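Local coordinates for putative NAD(P)H:FMN oxidoreductase (Porphyromonas gingivalis W83, PDB 3GE5), which binds flavin mononucleotide and probably works as an NAD(P)H-dependent oxidoreductase of the nitroreductase family, at residues E31-T36 and E134-G139; P64-Y69 and D121-I126; K84-C89 and P99-T104. All blocks are in the same frame, centred on the assembly; numbering follows the deposited sequence.

Contact 1: E31-T36 and E134-G139; sequences EDFFRT and EAHSLG. With SO4 (sulfate ion), chain F.
His136 reaches from the last turn of helix 120-137 to the segment 31-36, where its imidazole meets Phe33 and Thr36. The polar part centres on one atom. His136 NE2 donates to Thr36 OG1 at 2.9 Å, and the hydroxyl lies almost exactly in the ring plane, only 2° out of it. The same N-H also leans toward Phe33 O at 3.0 Å from NE2, but this second bond is weak and bent. Two oxygens of the 31-36 segment therefore share a single donor, which probably helps to set the rotation of the ring. With CG anti to its backbone N (chi1 180°), the imidazole is carried out from the helix to these acceptors. The neighbouring Arg37, which binds FMN, also touches His136.

The aromatic part lies beside it. His136 CD2 sits over one face of the Phe33 ring, toward the rim, 3.6 Å from Phe33 CE1. The two rings are oblique, planes at 49°, and the side chains slide past each other in opposite directions. At the edge of the phenyl ring Ser137 CB comes to 3.7 Å from Phe33 CE1. Ser137 turns its hydroxyl back on its own helix, OG donating to Glu134 O at 2.7 Å.

Arg35 takes no part in the junction; its CB faces away from 134-139, and NH1 and NH2 donate nearly straight hydrogen bonds to O4 and O3 of a sulfate, probably from the crystallisation liquor.

Gly139, with positive phi, closes helix 120-137 in a Schellman motif. Helix 50-62 packs on this end through Glu134, Ala135 and Leu138, while Leu133 touches both Phe33 and Phe34. The second subunit adds Leu29 against Phe33 and Tyr130 stacked on Phe34, so the junction of the two helices borders the dimer interface.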
loop_
_atom_site.group_PDB
_atom_site.type_symbol
_atom_site.label_atom_id
_atom_site.label_comp_id
_atom_site.label_asym_id
_atom_site.label_seq_id
_atom_site.Cartn_x
_atom_site.Cartn_y
_atom_site.Cartn_z
ATOM N N GLU A 31 0.991 1.281 -17.568
ATOM C CA GLU A 31 1.537 0.371 -18.591
ATOM C C GLU A 31 3.024 0.025 -18.417
ATOM O O GLU A 31 3.446 -1.117 -18.681
ATOM C CB GLU A 31 1.294 0.939 -19.988
ATOM C CG GLU A 31 -0.191 1.004 -20.351
ATOM C CD GLU A 31 -0.798 2.378 -20.153
ATOM O OE1 GLU A 31 -0.495 3.036 -19.132
ATOM O OE2 GLU A 31 -1.573 2.797 -21.051
ATOM N N ASP A 32 3.812 0.998 -17.976
ATOM C CA ASP A 32 5.263 0.863 -17.997
ATOM C C ASP A 32 5.820 0.360 -16.688
ATOM O O ASP A 32 6.981 -0.006 -16.622
ATOM C CB ASP A 32 5.916 2.201 -18.328
ATOM C CG ASP A 32 5.581 2.676 -19.698
ATOM O OD1 ASP A 32 5.233 1.816 -20.558
ATOM O OD2 ASP A 32 5.661 3.904 -19.913
ATOM N N PHE A 33 5.013 0.376 -15.638
ATOM C CA PHE A 33 5.540 0.098 -14.306
ATOM C C PHE A 33 4.649 -0.870 -13.530
ATOM O O PHE A 33 5.080 -1.982 -13.218
ATOM C CB PHE A 33 5.782 1.400 -13.563
ATOM C CG PHE A 33 6.502 1.194 -12.254
ATOM C CD1 PHE A 33 7.814 0.768 -12.224
ATOM C CD2 PHE A 33 5.811 1.332 -11.069
ATOM C CE1 PHE A 33 8.434 0.532 -10.977
ATOM C CE2 PHE A 33 6.434 1.106 -9.860
ATOM C CZ PHE A 33 7.734 0.723 -9.825
ATOM N N PHE A 34 3.414 -0.492 -13.206
ATOM C CA PHE A 34 2.556 -1.430 -12.480
ATOM C C PHE A 34 2.330 -2.764 -13.225
ATOM O O PHE A 34 2.523 -3.855 -12.666
ATOM C CB PHE A 34 1.163 -0.815 -12.194
ATOM C CG PHE A 34 1.146 0.307 -11.175
ATOM C CD1 PHE A 34 2.005 0.314 -10.055
ATOM C CD2 PHE A 34 0.178 1.301 -11.280
ATOM C CE1 PHE A 34 1.912 1.324 -9.074
ATOM C CE2 PHE A 34 0.081 2.313 -10.322
ATOM C CZ PHE A 34 0.972 2.352 -9.259
ATOM N N ARG A 35 1.940 -2.676 -14.493
ATOM C CA ARG A 35 1.600 -3.892 -15.248
ATOM C C ARG A 35 2.754 -4.803 -15.588
ATOM O O ARG A 35 2.513 -5.983 -15.883
ATOM C CB ARG A 35 0.780 -3.571 -16.490
ATOM C CG ARG A 35 -0.586 -3.032 -16.138
ATOM C CD ARG A 35 -1.488 -4.068 -15.463
ATOM N NE ARG A 35 -1.546 -5.321 -16.187
ATOM C CZ ARG A 35 -2.426 -5.615 -17.145
ATOM N NH1 ARG A 35 -3.339 -4.733 -17.521
ATOM N NH2 ARG A 35 -2.340 -6.785 -17.776
ATOM N N THR A 36 3.984 -4.301 -15.545
ATOM C CA THR A 36 5.147 -5.134 -15.823
ATOM C C THR A 36 5.575 -5.951 -14.589
ATOM O O THR A 36 6.455 -6.796 -14.700
ATOM C CB THR A 36 6.343 -4.320 -16.326
ATOM O OG1 THR A 36 6.635 -3.297 -15.382
ATOM C CG2 THR A 36 6.062 -3.703 -17.723
ATOM N N GLU A 134 9.632 -0.483 -5.252
ATOM C CA GLU A 134 11.040 -0.149 -5.379
ATOM C C GLU A 134 11.881 -1.327 -5.894
ATOM O O GLU A 134 12.729 -1.140 -6.786
ATOM C CB GLU A 134 11.577 0.348 -4.030
ATOM C CG GLU A 134 13.048 0.814 -4.097
ATOM C CD GLU A 134 13.244 2.097 -4.969
ATOM O OE1 GLU A 134 12.253 2.808 -5.238
ATOM O OE2 GLU A 134 14.416 2.414 -5.361
ATOM N N ALA A 135 11.652 -2.517 -5.344
ATOM C CA ALA A 135 12.332 -3.751 -5.808
ATOM C C ALA A 135 12.093 -3.955 -7.322
ATOM O O ALA A 135 13.048 -4.196 -8.091
ATOM C CB ALA A 135 11.884 -4.988 -4.982
ATOM N N HIS A 136 10.838 -3.794 -7.742
ATOM C CA HIS A 136 10.467 -3.921 -9.156
ATOM C C HIS A 136 11.243 -2.906 -10.003
ATOM O O HIS A 136 11.770 -3.241 -11.084
ATOM C CB HIS A 136 8.970 -3.728 -9.309
ATOM C CG HIS A 136 8.482 -3.830 -10.713
ATOM N ND1 HIS A 136 8.762 -4.916 -11.514
ATOM C CD2 HIS A 136 7.759 -2.974 -11.470
ATOM C CE1 HIS A 136 8.225 -4.724 -12.708
ATOM N NE2 HIS A 136 7.617 -3.548 -12.709
ATOM N N SER A 137 11.330 -1.666 -9.520
ATOM C CA SER A 137 12.041 -0.592 -10.274
ATOM C C SER A 137 13.523 -0.871 -10.460
ATOM O O SER A 137 14.157 -0.321 -11.376
ATOM C CB SER A 137 11.877 0.780 -9.563
ATOM O OG SER A 137 12.770 0.961 -8.446
ATOM N N LEU A 138 14.079 -1.691 -9.582
ATOM C CA LEU A 138 15.489 -2.014 -9.591
ATOM C C LEU A 138 15.750 -3.379 -10.265
ATOM O O LEU A 138 16.814 -3.966 -10.108
ATOM C CB LEU A 138 16.030 -1.995 -8.159
ATOM C CG LEU A 138 15.913 -0.641 -7.416
ATOM C CD1 LEU A 138 16.330 -0.814 -5.981
ATOM C CD2 LEU A 138 16.714 0.478 -8.112
ATOM N N GLY A 139 14.752 -3.895 -10.977
ATOM C CA GLY A 139 14.869 -5.167 -11.708
ATOM C C GLY A 139 14.899 -6.462 -10.894
ATOM O O GLY A 139 15.408 -7.507 -11.376
HETATM S S SO4 F . -4.872 -6.707 -20.485
HETATM O O1 SO4 F . -6.094 -7.073 -21.202
HETATM O O2 SO4 F . -3.676 -6.555 -21.321
HETATM O O3 SO4 F . -4.537 -7.729 -19.509
HETATM O O4 SO4 F . -5.230 -5.462 -19.820
#

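Contact 2: P64-Y69 and D121-I126; sequences PSAHNY and DIDTSI. With FMN (flavin mononucleotide), chain J; SO4 (sulfate ion), chain E; EDO (1,2-ethanediol), chain N.
Asp123 points from helix 120-137 toward the 64-69 segment, and its carboxylate meets the backbone of Ser65 and Ala66 in the tight part of the contact. Ala66 N donates to Asp123 OD1 at 2.9 Å with an angle of 161°, meeting the syn side of the carboxylate but 30° out of its plane. The same oxygen lies 3.2 Å from Ser65 CA. Asp123 OD2 takes a bond from Ser119 OG and another from a water, which also donates to Ala66 O; the carboxylate thus holds the Ala66 backbone at its N-H directly and at its carbonyl through the water.

One helical turn on, Ile126 crosses Pro64 at about a right angle, its CG2 3.8 Å from Pro64 CD. Its CG1 branch, anti to the carbonyl carbon (chi1 -57°), brings CD1 against the flavin methyl C8M, too close to be taken at face value. Pro64 O, buried here against Ile126, has no polar partner in the model.

The outer side is looser. His67 and Tyr69 are exposed and turn to a sulfate, while Tyr69 lays one ring face over His67 CB. Asp121 OD2 accepts a hydrogen bond from an ethanediol, also bound by Arg114 of the second subunit; both small molecules probably come from the crystallisation liquor.

The flavin's dimethylbenzene end rests on this junction, Ala66 N 3.5 Å from FMN C8. Arg38, Ser39 and Gln92 of the second subunit also bind this FMN, so the pocket spans the dimer. Chemically, Asp123 has two roles: it lines the pocket, OD1 3.6 Å from FMN C7M, and its bonds probably help to hold the Ala66 peptide beside the isoalloxazine.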
loop_
_atom_site.group_PDB
_atom_site.type_symbol
_atom_site.label_atom_id
_atom_site.label_comp_id
_atom_site.label_asym_id
_atom_site.label_seq_id
_atom_site.Cartn_x
_atom_site.Cartn_y
_atom_site.Cartn_z
ATOM N N PRO A 64 4.315 7.221 3.491
ATOM C CA PRO A 64 3.409 7.878 4.414
ATOM C C PRO A 64 2.678 6.878 5.353
ATOM O O PRO A 64 2.627 5.662 5.109
ATOM C CB PRO A 64 2.376 8.548 3.475
ATOM C CG PRO A 64 2.342 7.666 2.313
ATOM C CD PRO A 64 3.738 7.093 2.149
ATOM N N SER A 65 2.160 7.434 6.445
ATOM C CA SER A 65 1.432 6.685 7.482
ATOM C C SER A 65 0.469 7.651 8.198
ATOM O O SER A 65 0.666 8.899 8.178
ATOM C CB SER A 65 2.443 6.076 8.460
ATOM O OG SER A 65 3.263 7.026 9.108
ATOM N N ALA A 66 -0.524 7.098 8.887
ATOM C CA ALA A 66 -1.410 7.932 9.700
ATOM C C ALA A 66 -0.622 8.738 10.747
ATOM O O ALA A 66 0.194 8.179 11.504
ATOM C CB ALA A 66 -2.475 7.072 10.378
ATOM N N HIS A 67 -0.821 10.061 10.709
ATOM C CA HIS A 67 -0.157 11.021 11.588
ATOM C C HIS A 67 1.378 10.985 11.414
ATOM O O HIS A 67 2.111 11.469 12.271
ATOM C CB HIS A 67 -0.519 10.814 13.053
ATOM C CG HIS A 67 -1.785 11.484 13.487
ATOM N ND1 HIS A 67 -1.827 12.795 13.888
ATOM C CD2 HIS A 67 -3.050 11.020 13.578
ATOM C CE1 HIS A 67 -3.070 13.106 14.223
ATOM N NE2 HIS A 67 -3.835 12.049 14.034
ATOM N N ASN A 68 1.862 10.396 10.331
ATOM C CA ASN A 68 3.313 10.200 10.168
ATOM C C ASN A 68 3.958 9.495 11.367
ATOM O O ASN A 68 5.135 9.688 11.658
ATOM C CB ASN A 68 4.008 11.540 9.897
ATOM C CG ASN A 68 5.457 11.381 9.394
ATOM O OD1 ASN A 68 5.760 10.496 8.591
ATOM N ND2 ASN A 68 6.362 12.271 9.882
ATOM N N TYR A 69 3.215 8.593 12.010
ATOM C CA TYR A 69 3.772 7.859 13.162
ATOM C C TYR A 69 4.760 6.749 12.750
ATOM O O TYR A 69 5.535 6.283 13.581
ATOM C CB TYR A 69 2.679 7.254 14.053
ATOM C CG TYR A 69 1.810 8.244 14.819
ATOM C CD1 TYR A 69 2.289 9.536 15.191
ATOM C CD2 TYR A 69 0.526 7.900 15.237
ATOM C CE1 TYR A 69 1.500 10.416 15.934
ATOM C CE2 TYR A 69 -0.277 8.812 15.974
ATOM C CZ TYR A 69 0.201 10.052 16.305
ATOM O OH TYR A 69 -0.542 10.981 17.031
ATOM N N ASP A 121 -2.141 -2.526 10.181
ATOM C CA ASP A 121 -2.278 -3.221 8.878
ATOM C C ASP A 121 -2.238 -2.235 7.716
ATOM O O ASP A 121 -1.646 -2.501 6.681
ATOM C CB ASP A 121 -3.529 -4.123 8.847
ATOM C CG ASP A 121 -3.313 -5.468 9.522
ATOM O OD1 ASP A 121 -2.322 -5.638 10.272
ATOM O OD2 ASP A 121 -4.123 -6.417 9.312
ATOM N N ILE A 122 -2.918 -1.095 7.861
ATOM C CA ILE A 122 -2.868 -0.069 6.832
ATOM C C ILE A 122 -1.427 0.436 6.605
ATOM O O ILE A 122 -0.910 0.353 5.485
ATOM C CB ILE A 122 -3.841 1.098 7.196
ATOM C CG1 ILE A 122 -5.305 0.603 7.157
ATOM C CG2 ILE A 122 -3.670 2.344 6.299
ATOM C CD1 ILE A 122 -6.280 1.538 7.905
ATOM N N ASP A 123 -0.813 0.961 7.668
ATOM C CA ASP A 123 0.461 1.665 7.515
ATOM C C ASP A 123 1.581 0.715 7.057
ATOM O O ASP A 123 2.353 1.038 6.136
ATOM C CB ASP A 123 0.869 2.321 8.830
ATOM C CG ASP A 123 0.014 3.519 9.213
ATOM O OD1 ASP A 123 -0.495 4.225 8.307
ATOM O OD2 ASP A 123 -0.068 3.796 10.428
ATOM N N THR A 124 1.636 -0.486 7.637
ATOM C CA THR A 124 2.673 -1.439 7.224
ATOM C C THR A 124 2.519 -1.826 5.749
ATOM O O THR A 124 3.509 -2.113 5.051
ATOM C CB THR A 124 2.749 -2.740 8.117
ATOM O OG1 THR A 124 1.517 -3.459 8.062
ATOM C CG2 THR A 124 3.137 -2.398 9.591
ATOM N N SER A 125 1.266 -1.892 5.313
ATOM C CA SER A 125 0.977 -2.219 3.930
ATOM C C SER A 125 1.384 -1.119 2.942
ATOM O O SER A 125 1.751 -1.410 1.792
ATOM C CB SER A 125 -0.484 -2.611 3.779
ATOM O OG SER A 125 -0.757 -3.797 4.512
ATOM N N ILE A 126 1.337 0.126 3.363
ATOM C CA ILE A 126 1.857 1.211 2.495
ATOM C C ILE A 126 3.381 1.032 2.359
ATOM O O ILE A 126 3.934 1.092 1.241
ATOM C CB ILE A 126 1.512 2.626 3.066
ATOM C CG1 ILE A 126 -0.014 2.807 3.265
ATOM C CG2 ILE A 126 2.023 3.684 2.149
ATOM C CD1 ILE A 126 -0.431 4.080 4.077
HETATM N N1 FMN J . -4.186 13.390 6.749
HETATM C C2 FMN J . -5.312 14.058 7.160
HETATM O O2 FMN J . -5.292 15.285 7.155
HETATM N N3 FMN J . -6.453 13.388 7.566
HETATM C C4 FMN J . -6.495 11.999 7.684
HETATM O O4 FMN J . -7.496 11.417 8.077
HETATM C C4A FMN J . -5.339 11.301 7.304
HETATM N N5 FMN J . -5.274 9.934 7.424
HETATM C C5A FMN J . -4.199 9.221 6.999
HETATM C C6 FMN J . -4.254 7.809 7.031
HETATM C C7 FMN J . -3.228 7.064 6.433
HETATM C C7M FMN J . -3.286 5.540 6.503
HETATM C C8 FMN J . -2.181 7.719 5.815
HETATM C C8M FMN J . -1.105 6.967 5.127
HETATM C C9 FMN J . -2.132 9.105 5.773
HETATM C C9A FMN J . -3.169 9.887 6.363
HETATM N N10 FMN J . -3.134 11.287 6.357
HETATM C C10 FMN J . -4.218 11.999 6.824
HETATM C "C1'" FMN J . -1.987 12.040 5.720
HETATM C "C2'" FMN J . -0.726 11.965 6.615
HETATM O "O2'" FMN J . -0.787 12.935 7.668
HETATM C "C3'" FMN J . 0.558 12.129 5.807
HETATM O "O3'" FMN J . 0.638 11.118 4.794
HETATM C "C4'" FMN J . 1.797 12.091 6.730
HETATM O "O4'" FMN J . 1.812 13.212 7.639
HETATM C "C5'" FMN J . 3.045 12.080 5.861
HETATM O "O5'" FMN J . 3.091 13.283 5.090
HETATM P P FMN J . 3.241 13.307 3.517
HETATM O O1P FMN J . 4.613 12.766 3.208
HETATM O O2P FMN J . 3.061 14.730 3.045
HETATM O O3P FMN J . 2.110 12.492 2.907
HETATM S S SO4 E . 0.632 14.243 16.548
HETATM O O1 SO4 E . -0.016 13.911 15.278
HETATM O O2 SO4 E . 2.058 14.446 16.264
HETATM O O3 SO4 E . 0.509 13.138 17.434
HETATM O O4 SO4 E . 0.013 15.451 17.107
HETATM C C1 EDO N . -5.001 -10.656 9.954
HETATM O O1 EDO N . -4.004 -11.579 10.439
HETATM C C2 EDO N . -4.476 -9.538 9.058
HETATM O O2 EDO N . -3.269 -8.915 9.478
HETATM O O HOH W 1 0.051 5.559 12.520
#

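Contact 3: K84-C89 and P99-T104; sequences KRLAPC and PIYIIT
Leu86, on helix 80-86, points at strand 100-107, where it spans Tyr101 and Ile103. From CB, which heads toward the strand, the chain runs to CG anti to the backbone N (chi1 177°), and that torsion extends the branch point away from the helix. There it forks.

The CD2 methyl takes the aromatic side. It settles over one face of the Tyr101 ring, 3.7 Å from the ring centroid and 24° off the normal, which makes a CH-pi contact. The methyl is displaced toward the root of the side chain: its nearest ring atom is Tyr101 CG at 3.4 Å, and it lies 3.6 Å from Tyr101 CB. The other branch, CD1, meets the end of Ile103, with Leu86 CD1 to Ile103 CD1 at 4.0 Å, tip to tip. Tyr101 and Ile103 present their side chains from the same side of the strand, so one leucine fork bridges both. This is a short helix packed on a face of an antiparallel sheet, one leucine fitting onto alternate strand residues.

The hydroxyl of Tyr101 bonds to Phe95 O, and the rings of these two residues also meet. Beyond the contact, strand 100-107 lies between strands 72-77 and 163-172 of the sheet. Helix 150-156 borders Leu86's side of that sheet, touching Ile103 and Cys89 through Cys153, whereas Ile102 and Thr104 turn to helix 120-137.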
loop_
_atom_site.group_PDB
_atom_site.type_symbol
_atom_site.label_atom_id
_atom_site.label_comp_id
_atom_site.label_asym_id
_atom_site.label_seq_id
_atom_site.Cartn_x
_atom_site.Cartn_y
_atom_site.Cartn_z
ATOM N N LYS A 84 17.319 -19.930 7.294
ATOM C CA LYS A 84 16.961 -21.270 7.763
ATOM C C LYS A 84 16.012 -21.226 8.986
ATOM O O LYS A 84 15.086 -22.042 9.091
ATOM C CB LYS A 84 18.215 -22.062 8.059
ATOM C CG LYS A 84 18.998 -22.424 6.776
ATOM N N ARG A 85 16.256 -20.289 9.893
ATOM C CA ARG A 85 15.369 -20.098 11.047
ATOM C C ARG A 85 13.965 -19.683 10.612
ATOM O O ARG A 85 12.976 -20.156 11.172
ATOM C CB ARG A 85 15.940 -19.058 12.014
ATOM C CG ARG A 85 17.138 -19.559 12.778
ATOM C CD ARG A 85 17.975 -18.405 13.316
ATOM N NE ARG A 85 17.239 -17.624 14.304
ATOM C CZ ARG A 85 17.437 -16.333 14.554
ATOM N NH1 ARG A 85 18.355 -15.643 13.882
ATOM N NH2 ARG A 85 16.712 -15.727 15.485
ATOM N N LEU A 86 13.884 -18.836 9.590
ATOM C CA LEU A 86 12.595 -18.288 9.167
ATOM C C LEU A 86 11.744 -19.335 8.449
ATOM O O LEU A 86 10.498 -19.303 8.503
ATOM C CB LEU A 86 12.812 -17.065 8.281
ATOM C CG LEU A 86 11.586 -16.376 7.669
ATOM C CD1 LEU A 86 10.635 -15.908 8.795
ATOM C CD2 LEU A 86 11.976 -15.224 6.720
ATOM N N ALA A 87 12.421 -20.250 7.743
ATOM C CA ALA A 87 11.778 -21.209 6.808
ATOM C C ALA A 87 10.573 -21.970 7.405
ATOM O O ALA A 87 9.558 -22.070 6.749
ATOM C CB ALA A 87 12.811 -22.215 6.281
ATOM N N PRO A 88 10.679 -22.438 8.655
ATOM C CA PRO A 88 9.582 -23.195 9.300
ATOM C C PRO A 88 8.287 -22.423 9.525
ATOM O O PRO A 88 7.257 -23.031 9.875
ATOM C CB PRO A 88 10.188 -23.594 10.654
ATOM C CG PRO A 88 11.644 -23.519 10.468
ATOM C CD PRO A 88 11.862 -22.389 9.534
ATOM N N CYS A 89 8.327 -21.108 9.321
ATOM C CA CYS A 89 7.131 -20.272 9.417
ATOM C C CYS A 89 6.176 -20.431 8.234
ATOM O O CYS A 89 5.042 -19.987 8.304
ATOM C CB CYS A 89 7.518 -18.810 9.612
ATOM S SG CYS A 89 8.379 -18.455 11.170
ATOM N N PRO A 99 16.183 -15.383 -1.724
ATOM C CA PRO A 99 17.415 -14.951 -1.129
ATOM C C PRO A 99 17.305 -13.993 0.018
ATOM O O PRO A 99 18.160 -14.021 0.879
ATOM C CB PRO A 99 18.139 -14.215 -2.267
ATOM C CG PRO A 99 17.423 -14.528 -3.473
ATOM C CD PRO A 99 16.109 -15.064 -3.162
ATOM N N ILE A 100 16.327 -13.081 -0.040
ATOM C CA ILE A 100 16.177 -12.045 0.975
ATOM C C ILE A 100 14.740 -11.977 1.431
ATOM O O ILE A 100 13.826 -12.034 0.613
ATOM C CB ILE A 100 16.612 -10.648 0.449
ATOM C CG1 ILE A 100 18.090 -10.693 0.071
ATOM C CG2 ILE A 100 16.392 -9.548 1.541
ATOM C CD1 ILE A 100 18.669 -9.373 -0.416
ATOM N N TYR A 101 14.566 -11.835 2.740
ATOM C CA TYR A 101 13.251 -11.567 3.310
ATOM C C TYR A 101 13.274 -10.256 4.095
ATOM O O TYR A 101 14.179 -10.010 4.891
ATOM C CB TYR A 101 12.805 -12.687 4.248
ATOM C CG TYR A 101 12.897 -14.064 3.657
ATOM C CD1 TYR A 101 11.811 -14.640 3.006
ATOM C CD2 TYR A 101 14.071 -14.820 3.803
ATOM C CE1 TYR A 101 11.884 -15.935 2.493
ATOM C CE2 TYR A 101 14.156 -16.110 3.306
ATOM C CZ TYR A 101 13.068 -16.660 2.657
ATOM O OH TYR A 101 13.196 -17.949 2.171
ATOM N N ILE A 102 12.283 -9.405 3.854
ATOM C CA ILE A 102 12.085 -8.230 4.695
ATOM C C ILE A 102 10.782 -8.431 5.491
ATOM O O ILE A 102 9.667 -8.404 4.901
ATOM C CB ILE A 102 12.027 -6.897 3.903
ATOM C CG1 ILE A 102 13.286 -6.713 3.040
ATOM C CG2 ILE A 102 11.835 -5.721 4.878
ATOM C CD1 ILE A 102 13.176 -5.503 1.998
ATOM N N ILE A 103 10.956 -8.690 6.788
ATOM C CA ILE A 103 9.802 -8.929 7.691
ATOM C C ILE A 103 9.348 -7.576 8.182
ATOM O O ILE A 103 10.095 -6.892 8.905
ATOM C CB ILE A 103 10.160 -9.819 8.897
ATOM C CG1 ILE A 103 10.909 -11.079 8.439
ATOM C CG2 ILE A 103 8.873 -10.139 9.719
ATOM C CD1 ILE A 103 11.365 -12.034 9.509
ATOM N N THR A 104 8.138 -7.167 7.809
ATOM C CA THR A 104 7.618 -5.880 8.238
ATOM C C THR A 104 6.789 -6.062 9.502
ATOM O O THR A 104 5.746 -6.718 9.495
ATOM C CB THR A 104 6.810 -5.198 7.137
ATOM O OG1 THR A 104 7.662 -5.061 5.993
ATOM C CG2 THR A 104 6.285 -3.812 7.557
#

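Overall arrangement
Contacts 1 and 2 share helix 120-137: contact 2 uses its start beside the flavin, contact 1 its end, with centres about 22 Å apart. Contact 3 lies about 23 Å from the centre of each, and its strand 100-107 belongs to the four-stranded antiparallel sheet. It joins contact 2 directly, Thr104 CG2 packing on Thr124 CB at 3.7 Å. Along the chain the pairs enclose one another, 31-36 and 134-139 outermost, 64-69 and 121-126 within, 84-89 and 99-104 innermost. The shared helix thus ties the N-terminal helix, the flavin-lining loop and the sheet together, and both contacts on it also touch the second subunit, which completes the FMN site.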